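Probable flavin reductase (Sinorhizobium meliloti, PDB 3RH7) binds flavin mononucleotide and is probably a flavin reductase that uses NADPH, with an FMN-binding split barrel apparently joined to a second, Nudix-like domain. Local coordinates at residues 228-233 with 256-261; 189-194 with 252-257. All blocks are in the same frame, centred on the assembly; numbering follows the deposited sequence.

Contact 1: residues 228-233 with 256-261; sequences TGLNVT and LASDGA
Ser258 turns its hydroxyl across to the backbone of Asn231, where OG accepts a nearly straight hydrogen bond from Asn231 N at 2.8 Å (N-H...O 164°). The chi1 of 58° sets OG between the serine's own backbone N and carbonyl carbon, and from there it faces the opposing segment. In return Ser258 N donates to Asn231 O over 2.9 Å, in the plane of that carbonyl, so backbone and side chain of one serine hold both polar backbone atoms of Asn231. The hydroxyl thus takes the place of a main-chain acceptor just where the regular antiparallel pairing stops.

Further along, Thr233 and Leu256 form a hydrogen-bonded pair through Thr233 N to Leu256 O (3.0 Å) and its reciprocal bond, while Val232 and Ala257 make the adjoining non-hydrogen-bonded pair, with CA atoms 4.7 Å apart. Beyond Ser258, Leu230 points at the diverging segment. Its CD2 lies 4.0 Å from Ala257 CB and 3.5 Å from Ser258 O, whereas CD1 meets Ala261 O at 3.7 Å. Phe267 touches both Leu230 and Ala257, and Gly155 of the second subunit packs on Thr233 and Leu256.

The open end of this beta hairpin is therefore fastened in two ways: uncharged hydrogen bonds fix the strand register, and a leucine packs against the backbone where the two segments separate.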
# COMPACT_ATOMS: atom_id res chain seq x y z
N THR A 228 -16.66 -10.94 20.64
CA THR A 228 -17.50 -9.78 20.39
C THR A 228 -18.89 -10.12 19.84
O THR A 228 -19.85 -9.37 20.08
CB THR A 228 -16.81 -8.83 19.42
OG1 THR A 228 -16.70 -9.49 18.17
CG2 THR A 228 -15.42 -8.39 19.91
N GLY A 229 -18.98 -11.21 19.08
CA GLY A 229 -20.23 -11.60 18.43
C GLY A 229 -20.46 -10.76 17.17
O GLY A 229 -21.58 -10.69 16.65
N LEU A 230 -19.40 -10.11 16.71
CA LEU A 230 -19.37 -9.22 15.57
C LEU A 230 -18.54 -9.86 14.46
O LEU A 230 -17.88 -10.86 14.69
CB LEU A 230 -18.74 -7.90 16.03
CG LEU A 230 -19.63 -6.73 16.42
CD1 LEU A 230 -20.69 -7.12 17.42
CD2 LEU A 230 -18.80 -5.66 17.06
N ASN A 231 -18.58 -9.29 13.25
CA ASN A 231 -17.82 -9.77 12.11
C ASN A 231 -16.53 -9.01 12.07
O ASN A 231 -16.54 -7.80 12.24
CB ASN A 231 -18.59 -9.63 10.80
CG ASN A 231 -19.79 -10.53 10.69
OD1 ASN A 231 -19.73 -11.73 10.95
ND2 ASN A 231 -20.91 -9.95 10.28
N VAL A 232 -15.41 -9.73 11.88
CA VAL A 232 -14.10 -9.11 11.95
C VAL A 232 -13.29 -9.36 10.68
O VAL A 232 -13.48 -10.39 10.02
CB VAL A 232 -13.37 -9.63 13.22
CG1 VAL A 232 -11.87 -9.28 13.20
CG2 VAL A 232 -14.03 -9.10 14.51
N THR A 233 -12.44 -8.38 10.32
CA THR A 233 -11.50 -8.48 9.21
C THR A 233 -10.14 -8.12 9.79
O THR A 233 -9.95 -7.01 10.30
CB THR A 233 -11.89 -7.63 7.98
OG1 THR A 233 -12.91 -8.31 7.25
CG2 THR A 233 -10.71 -7.41 7.03
N LEU A 256 -10.78 -4.70 11.98
CA LEU A 256 -12.05 -3.99 11.86
C LEU A 256 -13.20 -4.82 12.31
O LEU A 256 -13.28 -6.00 11.96
CB LEU A 256 -12.34 -3.56 10.42
CG LEU A 256 -11.55 -2.43 9.85
CD1 LEU A 256 -11.97 -2.18 8.43
CD2 LEU A 256 -11.66 -1.19 10.69
N ALA A 257 -14.14 -4.18 13.03
CA ALA A 257 -15.35 -4.85 13.48
C ALA A 257 -16.57 -4.27 12.79
O ALA A 257 -16.62 -3.06 12.48
CB ALA A 257 -15.49 -4.73 14.98
N SER A 258 -17.58 -5.14 12.56
CA SER A 258 -18.84 -4.75 11.96
C SER A 258 -19.63 -3.90 12.98
O SER A 258 -19.19 -3.77 14.13
CB SER A 258 -19.62 -5.99 11.53
OG SER A 258 -19.84 -6.85 12.62
N ASP A 259 -20.74 -3.28 12.56
CA ASP A 259 -21.49 -2.44 13.48
C ASP A 259 -22.27 -3.29 14.50
O ASP A 259 -22.57 -4.47 14.23
CB ASP A 259 -22.41 -1.49 12.72
CG ASP A 259 -21.68 -0.45 11.91
OD1 ASP A 259 -20.53 -0.08 12.30
OD2 ASP A 259 -22.25 0.03 10.92
N GLY A 260 -22.50 -2.69 15.67
CA GLY A 260 -23.24 -3.31 16.76
C GLY A 260 -22.53 -3.34 18.10
O GLY A 260 -21.31 -3.15 18.19
N ALA A 261 -23.29 -3.62 19.15
CA ALA A 261 -22.74 -3.73 20.49
C ALA A 261 -22.06 -5.08 20.68
O ALA A 261 -22.68 -6.12 20.40
CB ALA A 261 -23.84 -3.55 21.52

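Contact 2: residues 189-194 with 252-257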
# COMPACT_ATOMS: atom_id res chain seq x y z
N VAL A 189 -5.81 -4.26 17.38
CA VAL A 189 -6.31 -2.88 17.50
C VAL A 189 -7.56 -2.91 16.63
O VAL A 189 -7.49 -2.66 15.42
CB VAL A 189 -5.28 -1.79 17.10
CG1 VAL A 189 -5.91 -0.41 17.12
CG2 VAL A 189 -4.07 -1.82 18.03
N LEU A 190 -8.67 -3.40 17.24
CA LEU A 190 -9.95 -3.63 16.58
C LEU A 190 -10.80 -2.38 16.62
O LEU A 190 -11.24 -1.96 17.70
CB LEU A 190 -10.66 -4.81 17.27
CG LEU A 190 -11.99 -5.29 16.70
CD1 LEU A 190 -11.81 -6.04 15.39
CD2 LEU A 190 -12.67 -6.20 17.66
N GLU A 191 -11.04 -1.78 15.45
CA GLU A 191 -11.79 -0.54 15.33
C GLU A 191 -13.26 -0.72 14.89
O GLU A 191 -13.53 -1.52 13.99
CB GLU A 191 -11.09 0.40 14.35
CG GLU A 191 -9.84 1.05 14.90
CD GLU A 191 -9.12 2.00 13.96
OE1 GLU A 191 -9.79 2.62 13.11
OE2 GLU A 191 -7.88 2.15 14.12
N GLN A 192 -14.19 0.02 15.53
CA GLN A 192 -15.59 0.00 15.13
C GLN A 192 -15.79 1.23 14.27
O GLN A 192 -15.70 1.12 13.02
CB GLN A 192 -16.57 -0.07 16.28
CG GLN A 192 -17.92 -0.51 15.75
CD GLN A 192 -18.78 -1.12 16.80
OE1 GLN A 192 -19.04 -0.52 17.86
NE2 GLN A 192 -19.32 -2.28 16.46
N GLN A 193 -15.98 2.42 14.91
CA GLN A 193 -16.01 3.58 14.06
C GLN A 193 -14.61 4.10 14.10
O GLN A 193 -13.74 3.66 13.31
CB GLN A 193 -17.08 4.58 14.45
CG GLN A 193 -18.49 4.14 14.02
CD GLN A 193 -18.58 3.62 12.59
OE1 GLN A 193 -18.90 2.45 12.38
NE2 GLN A 193 -18.30 4.48 11.60
N GLY A 194 -14.36 4.93 15.10
CA GLY A 194 -13.02 5.41 15.35
C GLY A 194 -12.67 4.94 16.72
O GLY A 194 -11.78 5.51 17.34
N VAL A 252 0.72 -8.08 17.10
CA VAL A 252 -0.47 -7.22 17.14
C VAL A 252 -0.86 -6.85 15.72
O VAL A 252 -0.02 -6.38 14.94
CB VAL A 252 -0.27 -5.98 18.04
CG1 VAL A 252 -1.57 -5.17 18.16
CG2 VAL A 252 0.24 -6.37 19.42
N TYR A 253 -2.13 -7.12 15.38
CA TYR A 253 -2.70 -6.85 14.06
C TYR A 253 -3.62 -5.67 14.12
O TYR A 253 -4.17 -5.35 15.19
CB TYR A 253 -3.51 -8.05 13.58
CG TYR A 253 -2.76 -9.05 12.74
CD1 TYR A 253 -2.58 -8.85 11.38
CD2 TYR A 253 -2.31 -10.25 13.29
CE1 TYR A 253 -1.99 -9.82 10.57
CE2 TYR A 253 -1.69 -11.21 12.50
CZ TYR A 253 -1.54 -11.00 11.14
OH TYR A 253 -0.98 -11.96 10.33
N HIS A 254 -3.80 -5.02 12.98
CA HIS A 254 -4.77 -3.97 12.89
C HIS A 254 -6.03 -4.68 12.43
O HIS A 254 -5.90 -5.60 11.62
CB HIS A 254 -4.30 -2.81 11.97
CG HIS A 254 -5.18 -1.59 12.04
ND1 HIS A 254 -6.25 -1.47 12.95
CD2 HIS A 254 -5.14 -0.46 11.29
CE1 HIS A 254 -6.81 -0.30 12.72
NE2 HIS A 254 -6.19 0.35 11.73
N ALA A 255 -7.22 -4.39 13.02
CA ALA A 255 -8.43 -5.10 12.60
C ALA A 255 -9.67 -4.19 12.56
O ALA A 255 -9.61 -3.05 13.00
CB ALA A 255 -8.68 -6.30 13.51
N LEU A 256 -10.78 -4.70 11.98
CA LEU A 256 -12.05 -3.99 11.86
C LEU A 256 -13.20 -4.82 12.31
O LEU A 256 -13.28 -6.00 11.96
CB LEU A 256 -12.34 -3.56 10.42
CG LEU A 256 -11.55 -2.43 9.85
CD1 LEU A 256 -11.97 -2.18 8.43
CD2 LEU A 256 -11.66 -1.19 10.69
N ALA A 257 -14.14 -4.18 13.03
CA ALA A 257 -15.35 -4.85 13.48
C ALA A 257 -16.57 -4.27 12.79
O ALA A 257 -16.62 -3.06 12.48
CB ALA A 257 -15.49 -4.73 14.98
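Val189 O is gripped by two donors from the neighbouring strand: the ring nitrogen His254 ND1 at 3.0 Å and the backbone Ala255 N, also at 3.0 Å. The imidazole bond lies in the carbonyl plane and within 7° of the ring plane, whereas Ala255 N approaches from above the carbonyl plane. With CG anti to the backbone N (chi1 -170°), the His254 ring swings back to the strand 184-191, and its edge meets the chain there. Glu191 also reaches the ring edge, its carboxylate turned 49° from the ring; OE2 lies by the CE1 corner, near the ring plane, and is not hydrogen-bonded to NE2. Replacing His254 with an alanine would remove the ring, probably costing Val189 O one of the two donors that grip it and leaving the Glu191 carboxylate without its aromatic neighbour.

Hydrogen bonds from Glu191 N to Ala255 O (3.1 Å) and from Ala257 N to Glu191 O (2.9 Å) continue the parallel pairing. On the face that carries Leu190, Ala255 and Ala257, Leu190 CD1 settles between the two alanine methyls, 3.7 Å from Ala255 CB and 3.9 Å from Ala257 CB.

These are the two central strands of a four-stranded mixed sheet, 208-211 and 232-242 lying outside them. Helix 281-292 packs by Phe290 on Val189 and Glu191, while Phe267 of strand 266-268 touches Leu190.

Overall arrangement
From the N terminus the chain first builds the sheet that begins with strand 30-38, then enters the four-stranded mixed sheet at 184-191. Contact 2 joins the end of that strand to 252-257, closing a loop of 57 residues that holds strand 208-211, helix 216-228 and strand 232-242. Contact 1 closes a shorter loop of 22 residues, the hairpin from 232-242 to 249-257. Its first segment lies within the larger loop, and its second overlaps the end of contact 2 at Leu256 and Ala257. Strand 249-257 thus has one partner on each flank, parallel 184-191 and antiparallel 232-242. Gln192 NE2 links the contacts, probably hydrogen-bonding Ser258 O and Gly260 O.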